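Local coordinates for uncharacterized protein (Parabacteroides distasonis ATCC 8503, PDB 4R03) that is of unknown function, belonging to the DUF3836 family and folding into a sheet of antiparallel beta-hairpins in succession, at residues V20-N25 against N29-Y34; A49-R54 against V60-I65. All coordinates share one frame; numbering follows the deposited sequence.

Contact 1. Residues V20-N25 against N29-Y34; sequences VFLQEN and NKQVRY. With PO4 (phosphate ion), chain D.
With CG anti to the carbonyl carbon and beside the backbone N in both residues (chi1 -60° in Phe21, -72° in Lys30), the Phe21 ring and the Lys30 chain run side by side, and Phe21 CE2 comes within 3.5 Å of Lys30 CG. The pair sits in a beta-hairpin, strands 14-24 and 27-38, whose register slips by one residue at a classic beta bulge. There Gln31 and Val32 both face Val20: Val20 O takes a 2.8 Å bond from Gln31 N, in the carbonyl plane, and a weak one from Val32 N, while Val20 N gives an almost straight bond (179°) to Val32 O. At the bulge the Gln31 side chain points the same way as those of Val20 and Val32; Val20 CG2 packs against Val32 CG1 at 3.8 Å and Val20 CG1 lies 3.5 Å from Gln31 OE1. Beyond the bulge Leu22 and Asn29 exchange two backbone bonds, and a water joins Leu22 O to Asn29 ND2. On the side of the sheet that carries Phe21, the extended Lys30 chain also reaches a phosphate ion, probably from the crystallisation liquor, which Trp59 binds as well. Lys30 NZ donates to phosphate O2 at 2.8 Å, and Arg33 NH1 approaches phosphate O1 near the plane of its guanidinium.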
loop_
_atom_site.group_PDB
_atom_site.type_symbol
_atom_site.label_atom_id
_atom_site.label_comp_id
_atom_site.label_asym_id
_atom_site.label_seq_id
_atom_site.Cartn_x
_atom_site.Cartn_y
_atom_site.Cartn_z
ATOM N N VAL A 20 -4.051 -8.873 2.762
ATOM C CA VAL A 20 -5.087 -8.888 3.789
ATOM C C VAL A 20 -6.259 -9.688 3.290
ATOM O O VAL A 20 -6.797 -9.392 2.194
ATOM C CB VAL A 20 -5.595 -7.458 4.103
ATOM C CG1 VAL A 20 -6.653 -7.490 5.218
ATOM C CG2 VAL A 20 -4.449 -6.540 4.455
ATOM N N PHE A 21 -6.641 -10.701 4.055
ATOM C CA PHE A 21 -7.843 -11.495 3.839
ATOM C C PHE A 21 -8.921 -11.086 4.859
ATOM O O PHE A 21 -8.630 -10.953 6.071
ATOM C CB PHE A 21 -7.611 -12.973 3.993
ATOM C CG PHE A 21 -6.615 -13.568 3.055
ATOM C CD1 PHE A 21 -5.276 -13.496 3.327
ATOM C CD2 PHE A 21 -7.030 -14.330 1.960
ATOM C CE1 PHE A 21 -4.361 -14.098 2.475
ATOM C CE2 PHE A 21 -6.079 -14.930 1.127
ATOM C CZ PHE A 21 -4.786 -14.780 1.371
ATOM N N LEU A 22 -10.123 -10.816 4.367
ATOM C CA LEU A 22 -11.284 -10.572 5.225
ATOM C C LEU A 22 -12.006 -11.871 5.540
ATOM O O LEU A 22 -12.391 -12.644 4.645
ATOM C CB LEU A 22 -12.233 -9.583 4.526
ATOM C CG LEU A 22 -13.573 -9.348 5.258
ATOM C CD1 LEU A 22 -13.353 -8.694 6.605
ATOM C CD2 LEU A 22 -14.478 -8.451 4.372
ATOM N N GLN A 23 -12.184 -12.132 6.827
ATOM C CA GLN A 23 -12.922 -13.273 7.352
ATOM C C GLN A 23 -14.239 -12.731 7.920
ATOM O O GLN A 23 -14.214 -11.936 8.871
ATOM C CB GLN A 23 -12.126 -13.951 8.431
ATOM C CG GLN A 23 -10.828 -14.628 7.933
ATOM C CD GLN A 23 -9.870 -14.861 9.047
ATOM O OE1 GLN A 23 -9.552 -13.975 9.806
ATOM N NE2 GLN A 23 -9.323 -16.055 9.091
ATOM N N GLU A 24 -15.357 -13.134 7.301
ATOM C CA GLU A 24 -16.632 -12.542 7.724
ATOM C C GLU A 24 -17.699 -13.593 7.562
ATOM O O GLU A 24 -17.845 -14.126 6.491
ATOM C CB GLU A 24 -16.919 -11.326 6.877
ATOM C CG GLU A 24 -18.230 -10.624 7.180
ATOM C CD GLU A 24 -18.268 -9.213 6.590
ATOM O OE1 GLU A 24 -17.739 -8.962 5.467
ATOM O OE2 GLU A 24 -18.855 -8.323 7.254
ATOM N N ASN A 25 -18.447 -13.820 8.640
ATOM C CA ASN A 25 -19.529 -14.798 8.633
ATOM C C ASN A 25 -19.158 -16.134 8.018
ATOM O O ASN A 25 -19.943 -16.726 7.261
ATOM C CB ASN A 25 -20.734 -14.185 7.977
ATOM C CG ASN A 25 -21.161 -12.912 8.679
ATOM O OD1 ASN A 25 -21.081 -12.806 9.913
ATOM N ND2 ASN A 25 -21.538 -11.914 7.906
ATOM N N ASN A 29 -12.057 -14.081 2.059
ATOM C CA ASN A 29 -11.861 -13.429 0.754
ATOM C C ASN A 29 -10.680 -12.511 0.784
ATOM O O ASN A 29 -10.488 -11.736 1.716
ATOM C CB ASN A 29 -13.087 -12.651 0.340
ATOM C CG ASN A 29 -14.257 -13.532 -0.014
ATOM O OD1 ASN A 29 -14.407 -14.043 -1.178
ATOM N ND2 ASN A 29 -15.106 -13.713 0.938
ATOM N N LYS A 30 -9.915 -12.530 -0.289
ATOM C CA LYS A 30 -8.869 -11.558 -0.466
ATOM C C LYS A 30 -9.418 -10.180 -0.518
ATOM O O LYS A 30 -10.408 -9.868 -1.256
ATOM C CB LYS A 30 -8.067 -11.837 -1.759
ATOM C CG LYS A 30 -7.188 -13.063 -1.627
ATOM C CD LYS A 30 -6.585 -13.544 -2.977
ATOM C CE LYS A 30 -5.603 -14.612 -2.692
ATOM N NZ LYS A 30 -4.980 -15.085 -4.005
ATOM N N GLN A 31 -8.834 -9.271 0.247
ATOM C CA GLN A 31 -9.293 -7.890 0.270
ATOM C C GLN A 31 -8.345 -6.944 -0.433
ATOM O O GLN A 31 -8.765 -6.157 -1.292
ATOM C CB GLN A 31 -9.507 -7.379 1.706
ATOM C CG GLN A 31 -10.128 -6.034 1.799
ATOM C CD GLN A 31 -10.273 -5.625 3.201
ATOM O OE1 GLN A 31 -9.288 -5.561 3.919
ATOM N NE2 GLN A 31 -11.469 -5.285 3.618
ATOM N N VAL A 32 -7.073 -6.922 -0.043
ATOM C CA VAL A 32 -6.128 -5.981 -0.608
ATOM C C VAL A 32 -4.733 -6.571 -0.524
ATOM O O VAL A 32 -4.455 -7.334 0.409
ATOM C CB VAL A 32 -6.226 -4.565 0.077
ATOM C CG1 VAL A 32 -6.002 -4.629 1.574
ATOM C CG2 VAL A 32 -5.321 -3.572 -0.547
ATOM N N ARG A 33 -3.872 -6.227 -1.475
ATOM C CA ARG A 33 -2.458 -6.576 -1.507
ATOM C C ARG A 33 -1.643 -5.292 -1.619
ATOM O O ARG A 33 -1.930 -4.439 -2.410
ATOM C CB ARG A 33 -2.140 -7.471 -2.700
ATOM C CG ARG A 33 -0.658 -7.783 -2.887
ATOM C CD ARG A 33 -0.457 -8.642 -4.137
ATOM N NE ARG A 33 0.991 -8.828 -4.351
ATOM C CZ ARG A 33 1.682 -9.819 -3.864
ATOM N NH1 ARG A 33 1.109 -10.811 -3.220
ATOM N NH2 ARG A 33 2.985 -9.819 -4.090
ATOM N N TYR A 34 -0.633 -5.185 -0.751
ATOM C CA TYR A 34 0.276 -4.051 -0.744
ATOM C C TYR A 34 1.659 -4.545 -1.160
ATOM O O TYR A 34 2.121 -5.619 -0.736
ATOM C CB TYR A 34 0.379 -3.447 0.622
ATOM C CG TYR A 34 -0.919 -2.961 1.189
ATOM C CD1 TYR A 34 -1.564 -1.895 0.632
ATOM C CD2 TYR A 34 -1.489 -3.551 2.295
ATOM C CE1 TYR A 34 -2.737 -1.433 1.166
ATOM C CE2 TYR A 34 -2.713 -3.119 2.822
ATOM C CZ TYR A 34 -3.298 -1.994 2.287
ATOM O OH TYR A 34 -4.517 -1.531 2.813
HETATM P P PO4 D . -1.548 -13.984 -3.086
HETATM O O1 PO4 D . -0.664 -12.754 -3.129
HETATM O O2 PO4 D . -2.531 -13.836 -4.185
HETATM O O3 PO4 D . -2.293 -14.186 -1.751
HETATM O O4 PO4 D . -0.676 -15.202 -3.277
HETATM O O HOH W 1 -15.050 -12.501 3.414
#

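Contact 2. Residues A49-R54 against V60-I65; sequences AFRWDR and VPFYQI
Ala49 CB sits over one face of the Tyr63 ring, close to its centre, in a CH-pi contact 3.5 Å from the ring centroid and 11° off the normal. Chi1 of 70° sets Tyr63 CG between its own backbone N and carbonyl carbon, laying the ring across the strand and over the small alanine. A second flat group, the Arg51 guanidinium, has Val60 CB beneath one face, displaced toward the rim, with Arg51 NH2 3.8 Å from Val60 CG1. At its edge and in its plane is a water that accepts from Arg51 NE and donates to Pro61 O, so the guanidinium is tied back to the opposite strand. Along its own strand, Arg51 NH1 makes a weak salt bridge to Asp53 OD2, whereas Asp53 OD1 takes the backbone N of Asn56 in the connecting turn. The Phe50 ring meets Pro61 obliquely, Phe50 CD2 lying 3.6 Å from Pro61 N; Trp83 and Phe90 also touch this proline.

The backbone register sets Ala49 opposite Tyr63 and Arg51 opposite Val60. Arg51 and Val60 exchange two bonds, with Val60 N approaching Arg51 O at 2.9 Å. At the other end Ala49 N donates to Tyr63 O, and Ala49 O accepts both Phe62 N, at 2.8 Å in the carbonyl plane, and Tyr63 N, at 3.2 Å and tilted from that plane. Phe62 and Tyr63 thus both stand opposite the single residue Ala49, a classic beta bulge within the antiparallel hairpin of strands 44-53 and 58-69.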
loop_
_atom_site.group_PDB
_atom_site.type_symbol
_atom_site.label_atom_id
_atom_site.label_comp_id
_atom_site.label_asym_id
_atom_site.label_seq_id
_atom_site.Cartn_x
_atom_site.Cartn_y
_atom_site.Cartn_z
ATOM N N ALA A 49 -1.112 -0.532 -3.873
ATOM C CA ALA A 49 -2.222 -1.305 -3.351
ATOM C C ALA A 49 -2.962 -1.900 -4.558
ATOM O O ALA A 49 -3.220 -1.164 -5.559
ATOM C CB ALA A 49 -3.168 -0.487 -2.538
ATOM N N PHE A 50 -3.318 -3.184 -4.461
ATOM C CA PHE A 50 -4.056 -3.912 -5.471
ATOM C C PHE A 50 -5.368 -4.412 -4.888
ATOM O O PHE A 50 -5.415 -4.866 -3.732
ATOM C CB PHE A 50 -3.249 -5.114 -5.946
ATOM C CG PHE A 50 -1.913 -4.799 -6.537
ATOM C CD1 PHE A 50 -0.824 -4.484 -5.722
ATOM C CD2 PHE A 50 -1.720 -4.801 -7.929
ATOM C CE1 PHE A 50 0.406 -4.193 -6.262
ATOM C CE2 PHE A 50 -0.483 -4.485 -8.454
ATOM C CZ PHE A 50 0.577 -4.185 -7.622
ATOM N N ARG A 51 -6.422 -4.385 -5.706
ATOM C CA ARG A 51 -7.710 -4.986 -5.359
ATOM C C ARG A 51 -7.755 -6.401 -5.979
ATOM O O ARG A 51 -7.078 -6.690 -6.972
ATOM C CB ARG A 51 -8.882 -4.137 -5.852
ATOM C CG ARG A 51 -8.961 -4.021 -7.352
ATOM C CD ARG A 51 -10.187 -3.116 -7.754
ATOM N NE ARG A 51 -10.177 -2.993 -9.188
ATOM C CZ ARG A 51 -10.670 -3.905 -10.012
ATOM N NH1 ARG A 51 -11.327 -4.925 -9.549
ATOM N NH2 ARG A 51 -10.588 -3.719 -11.334
ATOM N N TRP A 52 -8.583 -7.237 -5.393
ATOM C CA TRP A 52 -8.760 -8.609 -5.892
ATOM C C TRP A 52 -9.987 -8.585 -6.788
ATOM O O TRP A 52 -11.128 -8.396 -6.347
ATOM C CB TRP A 52 -8.896 -9.619 -4.792
ATOM C CG TRP A 52 -9.019 -11.002 -5.253
ATOM C CD1 TRP A 52 -10.143 -11.751 -5.198
ATOM C CD2 TRP A 52 -8.001 -11.823 -5.828
ATOM N NE1 TRP A 52 -9.895 -12.992 -5.701
ATOM C CE2 TRP A 52 -8.584 -13.081 -6.083
ATOM C CE3 TRP A 52 -6.657 -11.634 -6.163
ATOM C CZ2 TRP A 52 -7.853 -14.112 -6.643
ATOM C CZ3 TRP A 52 -5.955 -12.640 -6.684
ATOM C CH2 TRP A 52 -6.563 -13.868 -6.979
ATOM N N ASP A 53 -9.754 -8.820 -8.072
ATOM C CA ASP A 53 -10.869 -8.921 -9.025
ATOM C C ASP A 53 -11.410 -10.354 -9.062
ATOM O O ASP A 53 -10.742 -11.289 -9.462
ATOM C CB ASP A 53 -10.403 -8.430 -10.383
ATOM C CG ASP A 53 -11.513 -8.437 -11.412
ATOM O OD1 ASP A 53 -12.008 -9.547 -11.671
ATOM O OD2 ASP A 53 -11.879 -7.341 -11.897
ATOM N N ARG A 54 -12.632 -10.516 -8.564
ATOM C CA ARG A 54 -13.218 -11.852 -8.410
ATOM C C ARG A 54 -13.778 -12.367 -9.739
ATOM O O ARG A 54 -13.942 -13.581 -9.861
ATOM C CB ARG A 54 -14.375 -11.848 -7.391
ATOM C CG ARG A 54 -13.924 -11.343 -5.996
ATOM C CD ARG A 54 -15.070 -11.350 -4.992
ATOM N NE ARG A 54 -15.407 -12.727 -4.649
ATOM C CZ ARG A 54 -16.542 -13.110 -4.030
ATOM N NH1 ARG A 54 -17.464 -12.227 -3.741
ATOM N NH2 ARG A 54 -16.751 -14.389 -3.754
ATOM N N VAL A 60 -5.409 -6.474 -9.332
ATOM C CA VAL A 60 -5.470 -5.354 -10.262
ATOM C C VAL A 60 -5.012 -4.099 -9.477
ATOM O O VAL A 60 -5.477 -3.865 -8.362
ATOM C CB VAL A 60 -6.874 -5.126 -10.773
ATOM C CG1 VAL A 60 -6.870 -4.038 -11.800
ATOM C CG2 VAL A 60 -7.402 -6.417 -11.392
ATOM N N PRO A 61 -4.131 -3.296 -10.076
ATOM C CA PRO A 61 -3.701 -2.088 -9.360
ATOM C C PRO A 61 -4.853 -1.187 -9.010
ATOM O O PRO A 61 -5.829 -1.047 -9.795
ATOM C CB PRO A 61 -2.778 -1.364 -10.346
ATOM C CG PRO A 61 -2.566 -2.244 -11.435
ATOM C CD PRO A 61 -3.532 -3.405 -11.403
ATOM N N PHE A 62 -4.780 -0.562 -7.818
ATOM C CA PHE A 62 -5.795 0.277 -7.282
ATOM C C PHE A 62 -5.295 1.690 -6.978
ATOM O O PHE A 62 -5.853 2.672 -7.481
ATOM C CB PHE A 62 -6.464 -0.362 -6.036
ATOM C CG PHE A 62 -7.648 0.383 -5.567
ATOM C CD1 PHE A 62 -8.710 0.619 -6.423
ATOM C CD2 PHE A 62 -7.706 0.888 -4.312
ATOM C CE1 PHE A 62 -9.813 1.348 -6.027
ATOM C CE2 PHE A 62 -8.828 1.638 -3.891
ATOM C CZ PHE A 62 -9.863 1.868 -4.762
ATOM N N TYR A 63 -4.212 1.799 -6.210
ATOM C CA TYR A 63 -3.562 3.090 -5.957
ATOM C C TYR A 63 -2.112 2.928 -5.710
ATOM O O TYR A 63 -1.602 1.824 -5.469
ATOM C CB TYR A 63 -4.235 3.892 -4.828
ATOM C CG TYR A 63 -4.070 3.360 -3.396
ATOM C CD1 TYR A 63 -2.834 3.424 -2.775
ATOM C CD2 TYR A 63 -5.121 2.837 -2.703
ATOM C CE1 TYR A 63 -2.652 2.996 -1.423
ATOM C CE2 TYR A 63 -4.950 2.412 -1.339
ATOM C CZ TYR A 63 -3.724 2.510 -0.765
ATOM O OH TYR A 63 -3.486 2.051 0.547
ATOM N N GLN A 64 -1.398 4.041 -5.747
ATOM C CA GLN A 64 0.042 4.091 -5.553
ATOM C C GLN A 64 0.350 5.345 -4.722
ATOM O O GLN A 64 -0.155 6.430 -5.040
ATOM C CB GLN A 64 0.798 4.184 -6.852
ATOM C CG GLN A 64 2.280 4.292 -6.689
ATOM C CD GLN A 64 2.989 4.473 -7.998
ATOM O OE1 GLN A 64 2.929 5.550 -8.619
ATOM N NE2 GLN A 64 3.676 3.439 -8.428
ATOM N N ILE A 65 1.144 5.196 -3.658
ATOM C CA ILE A 65 1.596 6.363 -2.895
ATOM C C ILE A 65 3.117 6.394 -2.957
ATOM O O ILE A 65 3.788 5.352 -2.853
ATOM C CB ILE A 65 1.134 6.239 -1.448
ATOM C CG1 ILE A 65 -0.374 6.033 -1.335
ATOM C CG2 ILE A 65 1.651 7.446 -0.584
ATOM C CD1 ILE A 65 -0.897 5.866 0.027
HETATM O O HOH W 2 -8.392 -1.009 -10.110
#

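Overall arrangement
Successive hairpins of one antiparallel sheet carry the two contacts, and each has a classic beta bulge on its second strand, in keeping with a single-layer fold evolved from hairpin repeats. Both are surface contacts, each with one buried residue among those that touch: Val20 in contact 1, Ala49 in contact 2. Contact 1 combines valine packing and a phenylalanine ring alongside a lysine chain with a cationic patch that holds phosphate; contact 2, nearer the chain centre, relies more on aromatic and guanidinium faces. Neighbouring strands 27-38 and 44-53 join them through a probable hydrogen bond from Phe50 N to Arg33 O, and Lys30 makes a cation-pi contact with Trp52.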